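Local coordinates for endo-1,4-beta-mannanase (PDB 5Y6T), which probably hydrolyses internal beta-1,4-mannosidic linkages of mannans, as a cold-adapted glycoside hydrolase of family 5, at residues P181-Q186 with I250-D255; A189-G194 with G227-R232; E231-D236 with N242-N247; S277-V282 with N293-F298. All coordinates share one frame; numbering follows the deposited sequence. Where two conformers were deposited one is given.

Contact 1: P181-Q186 with I250-D255; sequences PCFDTQ and IDAGGD
Phe183 meets the last turn of helix 246-253 with the far corner of its ring. Its CE1 lies 3.9 Å from Ala252 CB, an oblique approach. CZ reaches the backbone of the same turn, 4.2 Å from Asp251 C, which sits at the ring edge near its plane. The Asp251 side chain grazes the same corner, its CG 4.3 Å from Phe183 CZ, while its OD2 is engaged by Asn180 ND2. No hydrogen bond crosses between the segments; the touch is purely van der Waals. The phenyl reaches the helix because CG stands beside the backbone N of Phe183, opposite the carbonyl carbon (chi1 -51°). Gln202 and Gln205 of helix 201-218 also pack on this ring, and Gln205 touches Ala252 as well. Next to Phe183 in the chain, Cys182 forms a disulfide with Cys248 and so ties the loop covalently to the helix that carries Ala252. Farther along the loop, Asp184 OD1 accepts from Gln186 N at 2.9 Å, an Asx turn. The arrangement is a disulfide-pinned excursion of the long loop after the fourth barrel strand, laid against the fifth barrel helix of a (beta/alpha)8 fold.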
loop_
_atom_site.group_PDB
_atom_site.type_symbol
_atom_site.label_atom_id
_atom_site.label_comp_id
_atom_site.label_asym_id
_atom_site.label_seq_id
_atom_site.Cartn_x
_atom_site.Cartn_y
_atom_site.Cartn_z
ATOM N N PRO A 181 -13.051 -0.412 -21.463
ATOM C CA PRO A 181 -11.564 -0.369 -21.365
ATOM C C PRO A 181 -11.072 -0.493 -19.937
ATOM O O PRO A 181 -9.976 -0.964 -19.711
ATOM C CB PRO A 181 -11.200 1.030 -21.932
ATOM C CG PRO A 181 -12.430 1.583 -22.511
ATOM C CD PRO A 181 -13.627 0.783 -22.089
ATOM N N CYS A 182 -11.869 -0.103 -18.977
ATOM C CA CYS A 182 -11.506 -0.251 -17.564
ATOM C C CYS A 182 -11.198 -1.691 -17.176
ATOM O O CYS A 182 -10.394 -1.933 -16.237
ATOM C CB CYS A 182 -12.584 0.282 -16.628
ATOM S SG CYS A 182 -12.584 2.096 -16.511
ATOM N N PHE A 183 -11.822 -2.641 -17.899
ATOM C CA PHE A 183 -11.709 -4.098 -17.571
ATOM C C PHE A 183 -10.816 -4.834 -18.545
ATOM O O PHE A 183 -10.510 -5.987 -18.342
ATOM C CB PHE A 183 -13.124 -4.734 -17.574
ATOM C CG PHE A 183 -14.123 -4.024 -16.751
ATOM C CD1 PHE A 183 -13.804 -3.202 -15.694
ATOM C CD2 PHE A 183 -15.452 -4.174 -17.052
ATOM C CE1 PHE A 183 -14.766 -2.531 -14.988
ATOM C CE2 PHE A 183 -16.443 -3.535 -16.330
ATOM C CZ PHE A 183 -16.086 -2.663 -15.310
ATOM N N ASP A 184 -10.361 -4.149 -19.561
ATOM C CA ASP A 184 -9.576 -4.721 -20.636
ATOM C C ASP A 184 -8.137 -4.719 -20.147
ATOM O O ASP A 184 -7.573 -3.676 -19.840
ATOM C CB ASP A 184 -9.778 -3.885 -21.902
ATOM C CG ASP A 184 -8.903 -4.367 -23.053
ATOM O OD1 ASP A 184 -7.683 -4.453 -22.874
ATOM O OD2 ASP A 184 -9.463 -4.624 -24.147
ATOM N N THR A 185 -7.511 -5.895 -20.095
ATOM C CA THR A 185 -6.128 -6.056 -19.690
ATOM C C THR A 185 -5.088 -6.358 -20.812
ATOM O O THR A 185 -4.001 -6.820 -20.525
ATOM C CB THR A 185 -5.960 -7.105 -18.585
ATOM O OG1 THR A 185 -6.455 -8.356 -19.062
ATOM C CG2 THR A 185 -6.758 -6.702 -17.307
ATOM N N GLN A 186 -5.442 -6.023 -22.040
ATOM C CA GLN A 186 -4.491 -6.122 -23.153
ATOM C C GLN A 186 -3.244 -5.270 -22.904
ATOM O O GLN A 186 -2.144 -5.718 -23.199
ATOM C CB GLN A 186 -5.136 -5.881 -24.515
ATOM C CG GLN A 186 -6.121 -6.962 -24.906
ATOM C CD GLN A 186 -5.493 -8.324 -25.127
ATOM O OE1 GLN A 186 -4.310 -8.551 -24.843
ATOM N NE2 GLN A 186 -6.294 -9.261 -25.658
ATOM N N ILE A 250 -15.225 3.033 -9.673
ATOM C CA ILE A 250 -16.691 3.194 -9.597
ATOM C C ILE A 250 -17.431 2.385 -10.643
ATOM O O ILE A 250 -18.488 1.779 -10.325
ATOM C CB ILE A 250 -17.111 4.690 -9.658
ATOM C CG1 ILE A 250 -16.561 5.482 -8.466
ATOM C CG2 ILE A 250 -18.642 4.829 -9.553
ATOM C CD1 ILE A 250 -16.523 6.981 -8.617
ATOM N N ASP A 251 -16.897 2.316 -11.865
ATOM C CA ASP A 251 -17.507 1.518 -12.933
ATOM C C ASP A 251 -17.588 0.050 -12.504
ATOM O O ASP A 251 -18.660 -0.608 -12.618
ATOM C CB ASP A 251 -16.762 1.658 -14.223
ATOM C CG ASP A 251 -17.624 1.329 -15.424
ATOM O OD1 ASP A 251 -18.731 0.808 -15.182
ATOM O OD2 ASP A 251 -17.173 1.564 -16.569
ATOM N N ALA A 252 -16.547 -0.418 -11.838
ATOM C CA ALA A 252 -16.479 -1.819 -11.389
ATOM C C ALA A 252 -17.334 -2.136 -10.197
ATOM O O ALA A 252 -17.978 -3.207 -10.185
ATOM C CB ALA A 252 -15.017 -2.175 -11.117
ATOM N N GLY A 253 -17.317 -1.286 -9.153
ATOM C CA GLY A 253 -17.914 -1.659 -7.862
ATOM C C GLY A 253 -19.197 -0.941 -7.544
ATOM O O GLY A 253 -19.854 -1.260 -6.566
ATOM N N GLY A 254 -19.434 0.144 -8.302
ATOM C CA GLY A 254 -20.647 0.954 -8.135
ATOM C C GLY A 254 -20.742 1.955 -7.044
ATOM O O GLY A 254 -21.764 2.650 -6.933
ATOM N N ASP A 255 -19.699 2.100 -6.207
ATOM C CA ASP A 255 -19.778 2.987 -5.063
ATOM C C ASP A 255 -18.945 4.243 -5.285
ATOM O O ASP A 255 -17.694 4.219 -5.399
ATOM C CB ASP A 255 -19.372 2.244 -3.787
ATOM C CG ASP A 255 -19.692 3.013 -2.543
ATOM O OD1 ASP A 255 -19.618 4.277 -2.504
ATOM O OD2 ASP A 255 -20.016 2.313 -1.558
#

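Contact 2: A189-G194 with G227-R232; sequences AGSGAG and GSWSER
Ser191 is wedged between two side chains of 227-232. Its OG stands at the edge of the Trp229 indole, 3.4 Å from CH2, while its CB lies over one face of the Arg232 guanidinium, 3.6 Å from Arg232 CD. The hydroxyl sits between the backbone N and carbonyl carbon of Ser191 (chi1 70°), where it accepts from Ala193 N and bonds to Leu188 O. The former closes an ST turn that brings Ala193 CB to the six-membered ring of Trp229, an off-centre CH-pi contact 4.3 Å from the centroid. Ser230 OG rests against the opposite face of the indole. This is loop-to-loop packing at the C-terminal end of the (beta/alpha)8 barrel, where strand 223-228 runs out. Arg232 NH1 donates to Ser230 OG at 3.1 Å, tilted 16° from the guanidinium plane, and the same oxygen takes Arg232 N in a second ST turn. With Arg232 cut back to an alanine, Ser191 CB would probably lose its cover and Ser230 OG the NH1 donor. No hydrogen bond joins the segments directly; on the looser side water 1 spans them, donating to Ser191 O at 2.7 Å and accepting from Trp229 NE1 at 3.0 Å, in the indole plane.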
loop_
_atom_site.group_PDB
_atom_site.type_symbol
_atom_site.label_atom_id
_atom_site.label_comp_id
_atom_site.label_asym_id
_atom_site.label_seq_id
_atom_site.Cartn_x
_atom_site.Cartn_y
_atom_site.Cartn_z
ATOM N N ALA A 189 -0.619 -7.449 -21.439
ATOM C CA ALA A 189 -0.198 -8.695 -22.146
ATOM C C ALA A 189 1.309 -8.722 -22.179
ATOM O O ALA A 189 1.961 -7.683 -22.477
ATOM C CB ALA A 189 -0.766 -8.716 -23.578
ATOM N N GLY A 190 1.877 -9.873 -21.856
ATOM C CA GLY A 190 3.308 -10.070 -21.936
ATOM C C GLY A 190 4.069 -9.413 -20.773
ATOM O O GLY A 190 5.256 -9.470 -20.724
ATOM N N SER A 191 3.353 -8.820 -19.796
ATOM C CA SER A 191 4.034 -8.088 -18.702
ATOM C C SER A 191 4.492 -8.984 -17.570
ATOM O O SER A 191 5.231 -8.567 -16.729
ATOM C CB SER A 191 3.034 -7.055 -18.157
ATOM O OG SER A 191 1.980 -7.696 -17.447
ATOM N N GLY A 192 4.021 -10.232 -17.521
ATOM C CA GLY A 192 4.199 -11.106 -16.391
ATOM C C GLY A 192 3.139 -10.991 -15.276
ATOM O O GLY A 192 3.091 -11.822 -14.329
ATOM N N ALA A 193 2.201 -10.054 -15.403
ATOM C CA ALA A 193 1.005 -10.013 -14.520
ATOM C C ALA A 193 0.273 -11.352 -14.493
ATOM O O ALA A 193 0.258 -12.115 -15.473
ATOM C CB ALA A 193 0.075 -8.889 -14.937
ATOM N N GLY A 194 -0.385 -11.626 -13.381
ATOM C CA GLY A 194 -1.166 -12.859 -13.267
ATOM C C GLY A 194 -0.343 -14.076 -12.893
ATOM O O GLY A 194 -0.716 -15.208 -13.167
ATOM N N GLY A 227 -1.218 -0.193 -4.191
ATOM C CA GLY A 227 0.118 -0.385 -4.679
ATOM C C GLY A 227 0.131 -1.342 -5.872
ATOM O O GLY A 227 0.051 -2.566 -5.698
ATOM N N SER A 228 0.309 -0.834 -7.097
ATOM C CA SER A 228 0.422 -1.719 -8.253
ATOM C C SER A 228 1.878 -2.249 -8.416
ATOM O O SER A 228 2.837 -1.602 -7.992
ATOM C CB SER A 228 0.008 -1.068 -9.621
ATOM O OG SER A 228 -1.395 -0.924 -9.639
ATOM N N TRP A 229 2.000 -3.404 -9.040
ATOM C CA TRP A 229 3.298 -4.046 -9.133
ATOM C C TRP A 229 4.281 -3.374 -10.108
ATOM O O TRP A 229 5.475 -3.610 -10.033
ATOM C CB TRP A 229 3.109 -5.508 -9.480
ATOM C CG TRP A 229 3.486 -5.927 -10.892
ATOM C CD1 TRP A 229 4.550 -6.759 -11.207
ATOM C CD2 TRP A 229 2.799 -5.653 -12.133
ATOM N NE1 TRP A 229 4.536 -6.999 -12.556
ATOM C CE2 TRP A 229 3.474 -6.365 -13.146
ATOM C CE3 TRP A 229 1.654 -4.921 -12.498
ATOM C CZ2 TRP A 229 3.081 -6.305 -14.488
ATOM C CZ3 TRP A 229 1.280 -4.860 -13.822
ATOM C CH2 TRP A 229 1.985 -5.569 -14.818
ATOM N N SER A 230 3.778 -2.511 -10.961
ATOM C CA SER A 230 4.591 -1.732 -11.932
ATOM C C SER A 230 3.693 -0.550 -12.387
ATOM O O SER A 230 2.513 -0.469 -11.998
ATOM C CB SER A 230 4.959 -2.629 -13.105
ATOM O OG SER A 230 3.863 -2.822 -13.944
ATOM N N GLU A 231 4.289 0.387 -13.130
ATOM C CA GLU A 231 3.588 1.521 -13.669
ATOM C C GLU A 231 2.510 1.086 -14.645
ATOM O O GLU A 231 1.646 1.895 -14.970
ATOM C CB GLU A 231 4.559 2.488 -14.379
ATOM C CG GLU A 231 5.197 1.899 -15.665
ATOM C CD GLU A 231 6.492 1.098 -15.432
ATOM O OE1 GLU A 231 6.754 0.632 -14.298
ATOM O OE2 GLU A 231 7.175 0.874 -16.478
ATOM N N ARG A 232 2.591 -0.158 -15.174
ATOM C CA ARG A 232 1.755 -0.575 -16.258
ATOM C C ARG A 232 0.272 -0.579 -15.960
ATOM O O ARG A 232 -0.545 -0.597 -16.888
ATOM C CB ARG A 232 2.145 -1.972 -16.735
ATOM C CG ARG A 232 3.582 -2.120 -17.223
ATOM C CD ARG A 232 3.712 -3.564 -17.680
ATOM N NE ARG A 232 5.080 -3.988 -17.975
ATOM C CZ ARG A 232 5.998 -4.423 -17.109
ATOM N NH1 ARG A 232 5.821 -4.397 -15.796
ATOM N NH2 ARG A 232 7.180 -4.832 -17.606
HETATM O O HOH W 1 6.360 -8.613 -14.256
#

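Contact 3: E231-D236 with N242-N247; sequences ERAQTD and NYYTDN
Ala233 O is approached by three groups of the facing segment. Tyr243 N donates to it at 2.9 Å, nearly straight at hydrogen (168°) but from above the carbonyl plane; Asn242 CA brings a CA-H...O contact; and Tyr244 CD2 lies 3.4 Å from the same oxygen. The loop being closed leads from the fifth strand of the (beta/alpha)8 barrel to its helix 246-253, and an Asx turn at Asn242 shapes its last part, just before Thr245 takes the N-cap position. In that turn Asn242 OD1 accepts from Tyr244 N at 3.0 Å, with CG opposite the backbone N (chi1 -171°), which lays the amide against the Gln234 backbone, OD1 3.6 Å from Gln234 CA; the two side chains cross obliquely, though their amide planes are only 9° apart. At the other end, Asp236 OD1 receives Asn242 N at 3.0 Å from above the carboxylate plane, and water 2 links Asp236 OD2 to Asn242 ND2. Were Asn242 replaced by an alanine, Tyr244 N would probably lose its turn partner and water 2 its amide donor, and the approach to the helix would be freer to shift. Beside these polar bonds, Ala233 CB lies against Tyr243 CD2 at 3.7 Å and touches Tyr244 CE2 too. Both phenols are held at their far ends, Tyr243 OH by Asp184 O and Tyr244 OH by Glu169 OE2. Gln234 is fixed by Gln264 N at OE1 and by Ser228 OG and Leu226 O at NE2; its CG meets the edge of the Tyr244 ring 3.7 Å from CD2.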
loop_
_atom_site.group_PDB
_atom_site.type_symbol
_atom_site.label_atom_id
_atom_site.label_comp_id
_atom_site.label_asym_id
_atom_site.label_seq_id
_atom_site.Cartn_x
_atom_site.Cartn_y
_atom_site.Cartn_z
ATOM N N GLU A 231 4.289 0.387 -13.130
ATOM C CA GLU A 231 3.588 1.521 -13.669
ATOM C C GLU A 231 2.510 1.086 -14.645
ATOM O O GLU A 231 1.646 1.895 -14.970
ATOM C CB GLU A 231 4.559 2.488 -14.379
ATOM C CG GLU A 231 5.197 1.899 -15.665
ATOM C CD GLU A 231 6.492 1.098 -15.432
ATOM O OE1 GLU A 231 6.754 0.632 -14.298
ATOM O OE2 GLU A 231 7.175 0.874 -16.478
ATOM N N ARG A 232 2.591 -0.158 -15.174
ATOM C CA ARG A 232 1.755 -0.575 -16.258
ATOM C C ARG A 232 0.272 -0.579 -15.960
ATOM O O ARG A 232 -0.545 -0.597 -16.888
ATOM C CB ARG A 232 2.145 -1.972 -16.735
ATOM C CG ARG A 232 3.582 -2.120 -17.223
ATOM C CD ARG A 232 3.712 -3.564 -17.680
ATOM N NE ARG A 232 5.080 -3.988 -17.975
ATOM C CZ ARG A 232 5.998 -4.423 -17.109
ATOM N NH1 ARG A 232 5.821 -4.397 -15.796
ATOM N NH2 ARG A 232 7.180 -4.832 -17.606
ATOM N N ALA A 233 -0.110 -0.594 -14.663
ATOM C CA ALA A 233 -1.492 -0.521 -14.270
ATOM C C ALA A 233 -1.959 0.785 -13.609
ATOM O O ALA A 233 -3.121 0.860 -13.147
ATOM C CB ALA A 233 -1.778 -1.693 -13.342
ATOM N N GLN A 234 -1.087 1.809 -13.594
ATOM C CA GLN A 234 -1.424 3.066 -12.952
ATOM C C GLN A 234 -1.038 4.277 -13.758
ATOM O O GLN A 234 -0.717 5.312 -13.211
ATOM C CB GLN A 234 -0.858 3.100 -11.545
ATOM C CG GLN A 234 -1.787 2.406 -10.574
ATOM C CD GLN A 234 -1.500 2.592 -9.088
ATOM O OE1 GLN A 234 -1.139 3.661 -8.677
ATOM N NE2 GLN A 234 -1.807 1.552 -8.269
ATOM N N THR A 235 -1.046 4.133 -15.090
ATOM C CA THR A 235 -0.890 5.339 -15.930
ATOM C C THR A 235 -1.633 5.050 -17.251
ATOM O O THR A 235 -1.534 3.918 -17.723
ATOM C CB THR A 235 0.567 5.827 -16.146
ATOM O OG1 THR A 235 0.585 7.031 -16.902
ATOM C CG2 THR A 235 1.478 4.811 -16.866
ATOM N N ASP A 236 -2.246 6.087 -17.829
ATOM C CA ASP A 236 -2.761 6.019 -19.209
ATOM C C ASP A 236 -1.719 6.504 -20.238
ATOM O O ASP A 236 -1.992 6.551 -21.455
ATOM C CB ASP A 236 -4.096 6.789 -19.265
ATOM C CG ASP A 236 -5.124 6.128 -18.431
ATOM O OD1 ASP A 236 -5.305 4.934 -18.683
ATOM O OD2 ASP A 236 -5.703 6.757 -17.529
ATOM N N ASN A 242 -4.425 2.990 -16.590
ATOM C CA ASN A 242 -4.649 3.197 -15.161
ATOM C C ASN A 242 -5.962 2.575 -14.686
ATOM O O ASN A 242 -7.066 3.083 -14.969
ATOM C CB ASN A 242 -4.571 4.684 -14.802
ATOM C CG ASN A 242 -4.575 4.920 -13.306
ATOM O OD1 ASN A 242 -4.867 4.051 -12.510
ATOM N ND2 ASN A 242 -4.221 6.123 -12.920
ATOM N N TYR A 243 -5.842 1.436 -14.026
ATOM C CA TYR A 243 -6.984 0.632 -13.640
ATOM C C TYR A 243 -7.618 1.091 -12.358
ATOM O O TYR A 243 -8.666 0.604 -11.995
ATOM C CB TYR A 243 -6.572 -0.821 -13.544
ATOM C CG TYR A 243 -6.263 -1.366 -14.849
ATOM C CD1 TYR A 243 -7.275 -1.820 -15.711
ATOM C CD2 TYR A 243 -4.938 -1.482 -15.275
ATOM C CE1 TYR A 243 -6.955 -2.291 -16.947
ATOM C CE2 TYR A 243 -4.606 -1.968 -16.552
ATOM C CZ TYR A 243 -5.644 -2.395 -17.384
ATOM O OH TYR A 243 -5.334 -2.879 -18.643
ATOM N N TYR A 244 -7.049 2.101 -11.696
ATOM C CA TYR A 244 -7.523 2.439 -10.341
ATOM C C TYR A 244 -7.933 3.912 -10.245
ATOM O O TYR A 244 -8.010 4.484 -9.166
ATOM C CB TYR A 244 -6.437 2.077 -9.273
ATOM C CG TYR A 244 -5.977 0.657 -9.455
ATOM C CD1 TYR A 244 -6.741 -0.375 -9.033
ATOM C CD2 TYR A 244 -4.852 0.363 -10.221
ATOM C CE1 TYR A 244 -6.397 -1.694 -9.290
ATOM C CE2 TYR A 244 -4.471 -0.947 -10.420
ATOM C CZ TYR A 244 -5.240 -1.979 -9.954
ATOM O OH TYR A 244 -4.846 -3.311 -10.215
ATOM N N THR A 245 -8.265 4.478 -11.399
ATOM C CA THR A 245 -8.894 5.786 -11.444
ATOM C C THR A 245 -10.248 5.742 -10.796
ATOM O O THR A 245 -10.862 4.695 -10.678
ATOM C CB THR A 245 -9.078 6.265 -12.884
ATOM O OG1 THR A 245 -9.951 5.361 -13.553
ATOM C CG2 THR A 245 -7.716 6.328 -13.620
ATOM N N ASP A 246 -10.759 6.919 -10.420
ATOM C CA ASP A 246 -12.108 7.018 -9.846
ATOM C C ASP A 246 -13.112 6.413 -10.792
ATOM O O ASP A 246 -13.946 5.617 -10.391
ATOM C CB ASP A 246 -12.508 8.465 -9.592
ATOM C CG ASP A 246 -11.636 9.165 -8.590
ATOM O OD1 ASP A 246 -10.623 8.658 -8.072
ATOM O OD2 ASP A 246 -12.003 10.281 -8.240
ATOM N N ASN A 247 -12.982 6.724 -12.084
ATOM C CA ASN A 247 -13.963 6.229 -13.005
ATOM C C ASN A 247 -13.913 4.696 -13.117
ATOM O O ASN A 247 -14.967 4.099 -13.065
ATOM C CB ASN A 247 -13.792 6.836 -14.391
ATOM C CG ASN A 247 -14.832 6.346 -15.342
ATOM O OD1 ASN A 247 -15.986 6.790 -15.300
ATOM N ND2 ASN A 247 -14.462 5.378 -16.163
HETATM O O HOH W 2 -4.496 8.068 -15.438
HETATM O O HOH W 3 -7.804 4.698 -17.096
#

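Contact 4: S277-V282 with N293-F298; sequences SSPLLV and NNIGEF
Ile295 pushes its CD1 methyl into a shallow notch formed by Pro279 and Leu280. Pro279 CB forms one wall, 3.9 Å from Ile295 CD1; the Pro279 carbonyl lies nearby, its O 3.6 Å from that methyl; and Leu280 CD2 supplies the other wall, also 3.9 Å from Ile295 CD1. The methyl reaches this far because CG1 stands beside the backbone N of Ile295, opposite the carbonyl carbon (chi1 -49°), with the rest of the chain extended. Leu280 forks at CG. While CD2 bears on the isoleucine, CD1 turns to Phe298 and meets its CB at 3.9 Å, the two side chains crossing at about a right angle. One leucine thus bridges the bumps from both residues. Strand 293-297 is the seventh of the (beta/alpha)8 barrel, and the segment 277-282 belongs to the loop that precedes it, folded back over the outward side of the strand where Ala315 and Gln311 of helix 308-317 also close in. The turn that forms the notch is kept compact by Ser278: its OG accepts from Leu280 N at 3.1 Å, an ST turn, and its O takes both Leu281 N and Val282 N. The rim of the Phe298 ring meets Ile295 O in plane, and Phe312 packs edge-to-face with it.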
loop_
_atom_site.group_PDB
_atom_site.type_symbol
_atom_site.label_atom_id
_atom_site.label_comp_id
_atom_site.label_asym_id
_atom_site.label_seq_id
_atom_site.Cartn_x
_atom_site.Cartn_y
_atom_site.Cartn_z
ATOM N N SER A 277 9.727 3.085 -18.701
ATOM C CA SER A 277 8.691 3.878 -18.087
ATOM C C SER A 277 8.611 3.662 -16.525
ATOM O O SER A 277 7.656 4.126 -15.895
ATOM C CB SER A 277 7.336 3.560 -18.733
ATOM O OG SER A 277 7.083 2.161 -18.661
ATOM N N SER A 278 9.635 3.008 -15.968
ATOM C CA SER A 278 9.772 2.837 -14.522
ATOM C C SER A 278 9.727 4.179 -13.826
ATOM O O SER A 278 10.404 5.141 -14.304
ATOM C CB SER A 278 11.110 2.188 -14.177
ATOM O OG SER A 278 11.292 2.202 -12.761
ATOM N N PRO A 279 9.044 4.242 -12.655
ATOM C CA PRO A 279 9.060 5.496 -11.934
ATOM C C PRO A 279 10.399 5.898 -11.386
ATOM O O PRO A 279 10.570 7.095 -11.025
ATOM C CB PRO A 279 8.019 5.309 -10.840
ATOM C CG PRO A 279 7.981 3.814 -10.584
ATOM C CD PRO A 279 8.193 3.234 -11.967
ATOM N N LEU A 280 11.346 4.971 -11.316
ATOM C CA LEU A 280 12.712 5.392 -11.001
ATOM C C LEU A 280 13.520 5.926 -12.197
ATOM O O LEU A 280 14.600 6.498 -11.997
ATOM C CB LEU A 280 13.449 4.251 -10.348
ATOM C CG LEU A 280 13.072 3.933 -8.905
ATOM C CD1 LEU A 280 13.738 2.656 -8.456
ATOM C CD2 LEU A 280 13.460 5.071 -7.951
ATOM N N LEU A 281 12.917 5.911 -13.387
ATOM C CA LEU A 281 13.556 6.413 -14.623
ATOM C C LEU A 281 12.902 7.592 -15.260
ATOM O O LEU A 281 13.507 8.272 -16.123
ATOM C CB LEU A 281 13.668 5.284 -15.648
ATOM C CG LEU A 281 14.881 4.338 -15.496
ATOM C CD1 LEU A 281 14.869 3.563 -14.213
ATOM C CD2 LEU A 281 14.962 3.418 -16.711
ATOM N N VAL A 282 11.616 7.838 -14.935
ATOM C CA VAL A 282 10.869 8.953 -15.497
ATOM C C VAL A 282 10.356 9.801 -14.356
ATOM O O VAL A 282 10.103 9.279 -13.243
ATOM C CB VAL A 282 9.712 8.506 -16.388
ATOM C CG1 VAL A 282 10.199 7.586 -17.513
ATOM C CG2 VAL A 282 8.607 7.850 -15.588
ATOM N N ASN A 293 1.672 10.386 -6.482
ATOM C CA ASN A 293 2.152 9.042 -6.723
ATOM C C ASN A 293 3.337 8.765 -5.856
ATOM O O ASN A 293 4.283 9.532 -5.870
ATOM C CB ASN A 293 2.571 8.962 -8.198
ATOM C CG ASN A 293 2.866 7.561 -8.665
ATOM O OD1 ASN A 293 2.493 6.563 -8.034
ATOM N ND2 ASN A 293 3.445 7.467 -9.824
ATOM N N ASN A 294 3.326 7.611 -5.203
ATOM C CA ASN A 294 4.355 7.096 -4.271
ATOM C C ASN A 294 5.054 5.944 -4.874
ATOM O O ASN A 294 4.414 5.056 -5.347
ATOM C CB ASN A 294 3.655 6.716 -2.999
ATOM C CG ASN A 294 4.592 6.157 -1.937
ATOM O OD1 ASN A 294 5.490 5.377 -2.225
ATOM N ND2 ASN A 294 4.345 6.518 -0.700
ATOM N N ILE A 295 6.408 5.920 -4.881
ATOM C CA ILE A 295 7.105 4.721 -5.349
ATOM C C ILE A 295 7.121 3.794 -4.108
ATOM O O ILE A 295 8.087 3.831 -3.299
ATOM C CB ILE A 295 8.501 5.023 -5.882
ATOM C CG1 ILE A 295 8.490 6.193 -6.892
ATOM C CG2 ILE A 295 9.115 3.740 -6.450
ATOM C CD1 ILE A 295 9.840 6.479 -7.594
ATOM N N GLY A 296 6.095 2.944 -4.022
ATOM C CA GLY A 296 5.722 2.188 -2.791
ATOM C C GLY A 296 6.584 0.968 -2.496
ATOM O O GLY A 296 6.504 0.382 -1.426
ATOM N N GLU A 297 7.334 0.493 -3.512
ATOM C CA GLU A 297 8.353 -0.531 -3.340
ATOM C C GLU A 297 9.434 -0.362 -4.428
ATOM O O GLU A 297 9.135 -0.070 -5.580
ATOM C CB GLU A 297 7.811 -1.922 -3.548
ATOM C CG GLU A 297 6.743 -2.441 -2.583
ATOM C CD GLU A 297 6.322 -3.891 -2.817
ATOM O OE1 GLU A 297 7.094 -4.634 -3.555
ATOM O OE2 GLU A 297 5.235 -4.310 -2.277
ATOM N N PHE A 298 10.661 -0.637 -4.023
ATOM C CA PHE A 298 11.841 -0.764 -4.898
ATOM C C PHE A 298 12.954 -1.248 -4.012
ATOM O O PHE A 298 12.857 -1.223 -2.795
ATOM C CB PHE A 298 12.255 0.581 -5.508
ATOM C CG PHE A 298 12.532 1.647 -4.506
ATOM C CD1 PHE A 298 11.515 2.396 -3.890
ATOM C CD2 PHE A 298 13.801 1.836 -4.024
ATOM C CE1 PHE A 298 11.808 3.365 -2.941
ATOM C CE2 PHE A 298 14.077 2.754 -3.042
ATOM C CZ PHE A 298 13.102 3.497 -2.465
#

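Overall arrangement
Contacts 2 and 3 lie within the loop closed by contact 1 and share Glu231 and Arg232. Contacts 1 and 3, centres 10 Å apart, both use helix 246-253 and also touch by packing, Cys182 O lying 3.2 Å from Tyr243 CD1. Contact 2 meets contact 3 through Ser228 OG and Gln234 NE2, 2.9 Å apart. Glu231 OE2 probably bonds to Ser277 OG at 2.5 Å, coupling contact 4 to contacts 2 and 3. Contacts 1 and 4 do not touch, their nearest atoms about 13 Å apart. Glu297, on the strand of contact 4, forms a salt bridge with Arg67 and a hydrogen bond to a Tris probably from the crystallisation liquor; its place on the seventh strand is consistent with the family 5 nucleophile.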